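Local coordinates for protein transcription termination factor FttA (PDB 2XR1) that probably terminates archaeal transcription genome-wide by cutting nascent RNA at the polymerase exit channel with a two-zinc nuclease centre, and degrading the released RNA, at residues I209-G214 and I242-H247; V266-P271 and K306-L311. All blocks are in the same frame, centred on the assembly; numbering follows the deposited sequence.

Both contacts lie in the metallo-beta-lactamase region and join neighbouring parallel strands of one mixed sheet. From the N terminus, strand 208-211 comes first; a mostly irregular loop then leads to strand 240-242, and interaction 1 closes that loop where the chain enters the metal-binding turn. Interaction 2 follows in series, without nesting or crossing: strand 266-268 runs into the long helix 270-290, and after helix 299-306 the chain returns as strand 308-310, the outermost on this side. The two contacts, with centres about 11 Å apart, share a border, where Val243 N probably bonds to Tyr267 O and Val243 packs on Val266.

Interaction 1 (I209-G214 and I242-H247). With ZN (zinc ion), chain E.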
loop_
_atom_site.group_PDB
_atom_site.type_symbol
_atom_site.label_atom_id
_atom_site.label_comp_id
_atom_site.label_asym_id
_atom_site.label_seq_id
_atom_site.Cartn_x
_atom_site.Cartn_y
_atom_site.Cartn_z
ATOM N N ILE B 209 -7.685 -8.710 4.884
ATOM C CA ILE B 209 -9.076 -8.610 5.231
ATOM C C ILE B 209 -9.516 -7.304 4.654
ATOM O O ILE B 209 -8.843 -6.312 4.812
ATOM C CB ILE B 209 -9.318 -8.614 6.805
ATOM C CG1 ILE B 209 -8.699 -9.870 7.436
ATOM C CG2 ILE B 209 -10.753 -8.668 7.142
ATOM C CD1 ILE B 209 -9.100 -11.194 6.757
ATOM N N LEU B 210 -10.664 -7.333 4.003
ATOM C CA LEU B 210 -11.269 -6.151 3.435
ATOM C C LEU B 210 -12.446 -5.749 4.296
ATOM O O LEU B 210 -13.359 -6.544 4.464
ATOM C CB LEU B 210 -11.709 -6.453 2.003
ATOM C CG LEU B 210 -11.618 -5.386 0.937
ATOM C CD1 LEU B 210 -10.239 -4.785 0.772
ATOM C CD2 LEU B 210 -12.067 -6.077 -0.315
ATOM N N ILE B 211 -12.421 -4.547 4.872
ATOM C CA ILE B 211 -13.563 -4.068 5.596
ATOM C C ILE B 211 -14.325 -3.090 4.695
ATOM O O ILE B 211 -13.795 -2.046 4.312
ATOM C CB ILE B 211 -13.192 -3.411 6.925
ATOM C CG1 ILE B 211 -12.559 -4.433 7.880
ATOM C CG2 ILE B 211 -14.455 -2.811 7.595
ATOM C CD1 ILE B 211 -11.011 -4.490 7.929
ATOM N N ASP B 212 -15.570 -3.454 4.386
ATOM C CA ASP B 212 -16.488 -2.681 3.546
ATOM C C ASP B 212 -16.017 -2.585 2.082
ATOM O O ASP B 212 -14.842 -2.747 1.770
ATOM C CB ASP B 212 -16.820 -1.290 4.147
ATOM C CG ASP B 212 -17.746 -1.371 5.406
ATOM O OD1 ASP B 212 -18.391 -2.446 5.588
ATOM O OD2 ASP B 212 -17.854 -0.359 6.213
ATOM N N CYS B 213 -16.975 -2.367 1.188
ATOM C CA CYS B 213 -16.706 -2.028 -0.152
ATOM C C CYS B 213 -17.875 -1.283 -0.755
ATOM O O CYS B 213 -18.684 -1.892 -1.430
ATOM C CB CYS B 213 -16.427 -3.268 -0.933
ATOM S SG CYS B 213 -15.705 -2.834 -2.501
ATOM N N GLY B 214 -17.927 0.047 -0.547
ATOM C CA GLY B 214 -19.126 0.834 -0.822
ATOM C C GLY B 214 -19.240 1.458 -2.184
ATOM O O GLY B 214 -18.284 1.467 -2.937
ATOM N N ILE B 242 -15.516 -8.010 5.309
ATOM C CA ILE B 242 -16.448 -7.715 6.370
ATOM C C ILE B 242 -17.360 -6.568 5.954
ATOM O O ILE B 242 -16.903 -5.556 5.480
ATOM C CB ILE B 242 -15.719 -7.428 7.672
ATOM C CG1 ILE B 242 -15.258 -8.750 8.299
ATOM C CG2 ILE B 242 -16.632 -6.763 8.682
ATOM C CD1 ILE B 242 -14.013 -9.327 7.747
ATOM N N VAL B 243 -18.653 -6.729 6.132
ATOM C CA VAL B 243 -19.607 -5.664 5.887
ATOM C C VAL B 243 -20.083 -5.185 7.266
ATOM O O VAL B 243 -20.663 -5.946 8.056
ATOM C CB VAL B 243 -20.785 -6.169 5.036
ATOM C CG1 VAL B 243 -21.809 -5.103 4.882
ATOM C CG2 VAL B 243 -20.303 -6.694 3.639
ATOM N N THR B 244 -19.838 -3.918 7.549
ATOM C CA THR B 244 -20.107 -3.372 8.859
ATOM C C THR B 244 -21.598 -3.102 9.057
ATOM O O THR B 244 -22.108 -3.280 10.158
ATOM C CB THR B 244 -19.362 -2.064 9.058
ATOM O OG1 THR B 244 -19.789 -1.171 8.051
ATOM C CG2 THR B 244 -17.868 -2.233 8.954
ATOM N N HIS B 245 -22.289 -2.671 7.999
ATOM C CA HIS B 245 -23.734 -2.494 8.055
ATOM C C HIS B 245 -24.262 -2.381 6.634
ATOM O O HIS B 245 -23.489 -2.316 5.692
ATOM C CB HIS B 245 -24.172 -1.283 8.913
ATOM C CG HIS B 245 -23.746 0.050 8.386
ATOM N ND1 HIS B 245 -22.434 0.483 8.402
ATOM C CD2 HIS B 245 -24.471 1.074 7.866
ATOM C CE1 HIS B 245 -22.375 1.708 7.904
ATOM N NE2 HIS B 245 -23.598 2.100 7.595
ATOM N N ALA B 246 -25.584 -2.362 6.497
ATOM C CA ALA B 246 -26.218 -2.602 5.207
ATOM C C ALA B 246 -26.226 -1.435 4.271
ATOM O O ALA B 246 -26.614 -1.599 3.145
ATOM C CB ALA B 246 -27.641 -3.089 5.395
ATOM N N HIS B 247 -25.784 -0.258 4.706
ATOM C CA HIS B 247 -25.859 0.913 3.841
ATOM C C HIS B 247 -25.072 0.716 2.540
ATOM O O HIS B 247 -23.978 0.170 2.538
ATOM C CB HIS B 247 -25.409 2.167 4.563
ATOM C CG HIS B 247 -26.448 2.772 5.454
ATOM N ND1 HIS B 247 -26.122 3.468 6.597
ATOM C CD2 HIS B 247 -27.791 2.820 5.351
ATOM C CE1 HIS B 247 -27.229 3.909 7.164
ATOM N NE2 HIS B 247 -28.253 3.524 6.431
HETATM ZN ZN ZN E . -24.363 4.136 7.353
#
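Asp212 grips Thr244 with both carboxylate oxygens. OD1 accepts the backbone N of Thr244 at 2.8 Å with a nearly straight N-H (167°), and OD2 accepts Thr244 OG1, also at 2.8 Å; each oxygen uses its syn lone pair, so the two bonds hold the carboxylate against rotation. A carboxylate suits this place because its two oxygens can take the N-H and hydroxyl of Thr244 and still accept ND1 of the zinc ligand His250, at OD2. The hydroxyl of Thr244 passes the linkage on: with OG1 between backbone N and carbonyl carbon (chi1 59°), it accepts His245 ND1 at 3.1 Å, 24° out of the imidazole plane. That leaves His245 NE2 to bind zinc at 2.2 Å beside His247 ND1 at 2.0 Å, while His332 and Asp355 complete the site. Upstream, Ile242 joins the strand through its N to Leu210 O and its O to Asp212 N, both 2.7 Å. Beta-branched Ile209, Ile211 and Ile242 suit the extended backbone; Ile209 CG2 meets Ile242 CD1. Ile211 CG2 lies 3.7 Å from Thr244 CG2, the side chains crossing at about a right angle. His245, His247, Asp249 and His250 form the HxHxDH signature of the metallo-beta-lactamase superfamily, on a loop leaving a strand end; Asp212, bonded to Thr244 and His250, probably orients His245 and His250 from the second shell.

Interaction 2 (V266-P271 and K306-L311); sequences VYCTPP and KHTIPL
The phenol ring of Tyr267 lies alongside Ile309, the two side chains pointing the same way from the sheet. CG anti to the carbonyl carbon (chi1 -67°) lays the ring along Ile309, with CE1 3.9 Å from Ile309 CB; CD1 is equally far from Leu311 CD1, the methyl coming in obliquely. Val169 and Ile173 of helix 159-173 and Ile319 of strand 317-320 also touch Tyr267, a broad apolar setting that suits an aromatic residue. Farther along, the proline rings of Pro270 and Pro310 meet at a slant, CG to CB 4.1 Å; Pro270 needs no amide hydrogen in the first turn of its helix. On the sheet face away from Tyr267, Cys268 SG rests 3.7 Å from Thr308 CG2, while Thr308 OG1 bonds to Thr304 O. The backbones join through Val266 N to His307 O (2.9 Å), Ile309 N to Val266 O (2.8 Å) and Leu311 N to Cys268 O (2.9 Å). Thr269 is the N-cap of helix 270-290; its hydroxyl bonds to Thr272 OG1 and also to Gly335 O. Strand 308-310 is the outermost of its sheet within the chain, with helix 159-173 over Tyr267 and Ile309, and Arg273 and Met276 of helix 270-290 against Thr308.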
loop_
_atom_site.group_PDB
_atom_site.type_symbol
_atom_site.label_atom_id
_atom_site.label_comp_id
_atom_site.label_asym_id
_atom_site.label_seq_id
_atom_site.Cartn_x
_atom_site.Cartn_y
_atom_site.Cartn_z
ATOM N N VAL B 266 -18.110 -13.352 2.935
ATOM C CA VAL B 266 -18.502 -12.030 3.339
ATOM C C VAL B 266 -19.099 -12.210 4.725
ATOM O O VAL B 266 -20.049 -12.990 4.884
ATOM C CB VAL B 266 -19.572 -11.468 2.395
ATOM C CG1 VAL B 266 -19.998 -10.109 2.880
ATOM C CG2 VAL B 266 -19.076 -11.433 0.989
ATOM N N TYR B 267 -18.547 -11.538 5.736
ATOM C CA TYR B 267 -19.024 -11.708 7.132
ATOM C C TYR B 267 -19.775 -10.459 7.524
ATOM O O TYR B 267 -19.266 -9.363 7.319
ATOM C CB TYR B 267 -17.894 -11.877 8.131
ATOM C CG TYR B 267 -17.126 -13.131 7.981
ATOM C CD1 TYR B 267 -17.636 -14.320 8.441
ATOM C CD2 TYR B 267 -15.877 -13.124 7.390
ATOM C CE1 TYR B 267 -16.935 -15.499 8.301
ATOM C CE2 TYR B 267 -15.155 -14.293 7.231
ATOM C CZ TYR B 267 -15.699 -15.477 7.671
ATOM O OH TYR B 267 -15.017 -16.633 7.487
ATOM N N CYS B 268 -20.984 -10.647 8.083
ATOM C CA CYS B 268 -21.810 -9.550 8.579
ATOM C C CYS B 268 -22.838 -10.081 9.540
ATOM O O CYS B 268 -22.891 -11.251 9.758
ATOM C CB CYS B 268 -22.535 -8.866 7.446
ATOM S SG CYS B 268 -23.695 -9.980 6.691
ATOM N N THR B 269 -23.629 -9.199 10.150
ATOM C CA THR B 269 -24.674 -9.642 11.111
ATOM C C THR B 269 -25.827 -10.212 10.334
ATOM O O THR B 269 -25.926 -9.977 9.158
ATOM C CB THR B 269 -25.183 -8.497 12.014
ATOM O OG1 THR B 269 -25.652 -7.423 11.187
ATOM C CG2 THR B 269 -24.055 -8.022 12.950
ATOM N N PRO B 270 -26.680 -10.995 10.968
ATOM C CA PRO B 270 -27.845 -11.537 10.201
ATOM C C PRO B 270 -28.763 -10.485 9.578
ATOM O O PRO B 270 -29.199 -10.650 8.445
ATOM C CB PRO B 270 -28.597 -12.375 11.235
ATOM C CG PRO B 270 -27.554 -12.754 12.242
ATOM C CD PRO B 270 -26.475 -11.694 12.250
ATOM N N PRO B 271 -29.097 -9.420 10.305
ATOM C CA PRO B 271 -29.941 -8.420 9.680
ATOM C C PRO B 271 -29.232 -7.684 8.539
ATOM O O PRO B 271 -29.865 -7.339 7.538
ATOM C CB PRO B 271 -30.257 -7.457 10.828
ATOM C CG PRO B 271 -29.951 -8.224 12.045
ATOM C CD PRO B 271 -28.846 -9.109 11.718
ATOM N N LYS B 306 -24.470 -16.482 -1.483
ATOM C CA LYS B 306 -23.956 -17.849 -1.304
ATOM C C LYS B 306 -22.664 -17.835 -0.525
ATOM O O LYS B 306 -22.268 -18.837 0.061
ATOM C CB LYS B 306 -23.669 -18.517 -2.648
ATOM C CG LYS B 306 -24.870 -19.067 -3.294
ATOM C CD LYS B 306 -24.541 -19.909 -4.529
ATOM C CE LYS B 306 -24.417 -19.061 -5.801
ATOM N NZ LYS B 306 -24.804 -19.805 -6.995
ATOM N N HIS B 307 -21.980 -16.698 -0.536
ATOM C CA HIS B 307 -20.741 -16.569 0.213
ATOM C C HIS B 307 -20.911 -15.788 1.479
ATOM O O HIS B 307 -19.924 -15.503 2.142
ATOM C CB HIS B 307 -19.672 -15.898 -0.672
ATOM C CG HIS B 307 -19.205 -16.757 -1.798
ATOM N ND1 HIS B 307 -19.981 -17.011 -2.904
ATOM C CD2 HIS B 307 -18.046 -17.432 -1.984
ATOM C CE1 HIS B 307 -19.327 -17.823 -3.724
ATOM N NE2 HIS B 307 -18.141 -18.083 -3.196
ATOM N N THR B 308 -22.123 -15.413 1.848
ATOM C CA THR B 308 -22.266 -14.655 3.067
ATOM C C THR B 308 -22.407 -15.582 4.284
ATOM O O THR B 308 -23.212 -16.523 4.280
ATOM C CB THR B 308 -23.461 -13.696 3.024
ATOM O OG1 THR B 308 -23.354 -12.848 1.879
ATOM C CG2 THR B 308 -23.502 -12.811 4.278
ATOM N N ILE B 309 -21.644 -15.269 5.337
ATOM C CA ILE B 309 -21.701 -16.001 6.600
ATOM C C ILE B 309 -22.080 -15.081 7.762
ATOM O O ILE B 309 -21.286 -14.296 8.238
ATOM C CB ILE B 309 -20.366 -16.696 6.884
ATOM C CG1 ILE B 309 -19.936 -17.555 5.681
ATOM C CG2 ILE B 309 -20.486 -17.530 8.120
ATOM C CD1 ILE B 309 -18.497 -18.018 5.749
ATOM N N PRO B 310 -23.317 -15.142 8.207
ATOM C CA PRO B 310 -23.697 -14.218 9.275
ATOM C C PRO B 310 -23.114 -14.593 10.592
ATOM O O PRO B 310 -23.026 -15.758 10.865
ATOM C CB PRO B 310 -25.205 -14.387 9.366
ATOM C CG PRO B 310 -25.498 -15.777 8.740
ATOM C CD PRO B 310 -24.474 -15.904 7.658
ATOM N N LEU B 311 -22.767 -13.604 11.408
ATOM C CA LEU B 311 -22.321 -13.793 12.767
ATOM C C LEU B 311 -23.083 -12.882 13.659
ATOM O O LEU B 311 -23.279 -11.707 13.331
ATOM C CB LEU B 311 -20.869 -13.412 12.884
ATOM C CG LEU B 311 -19.933 -13.997 11.842
ATOM C CD1 LEU B 311 -18.535 -13.456 12.187
ATOM C CD2 LEU B 311 -20.017 -15.520 11.830
#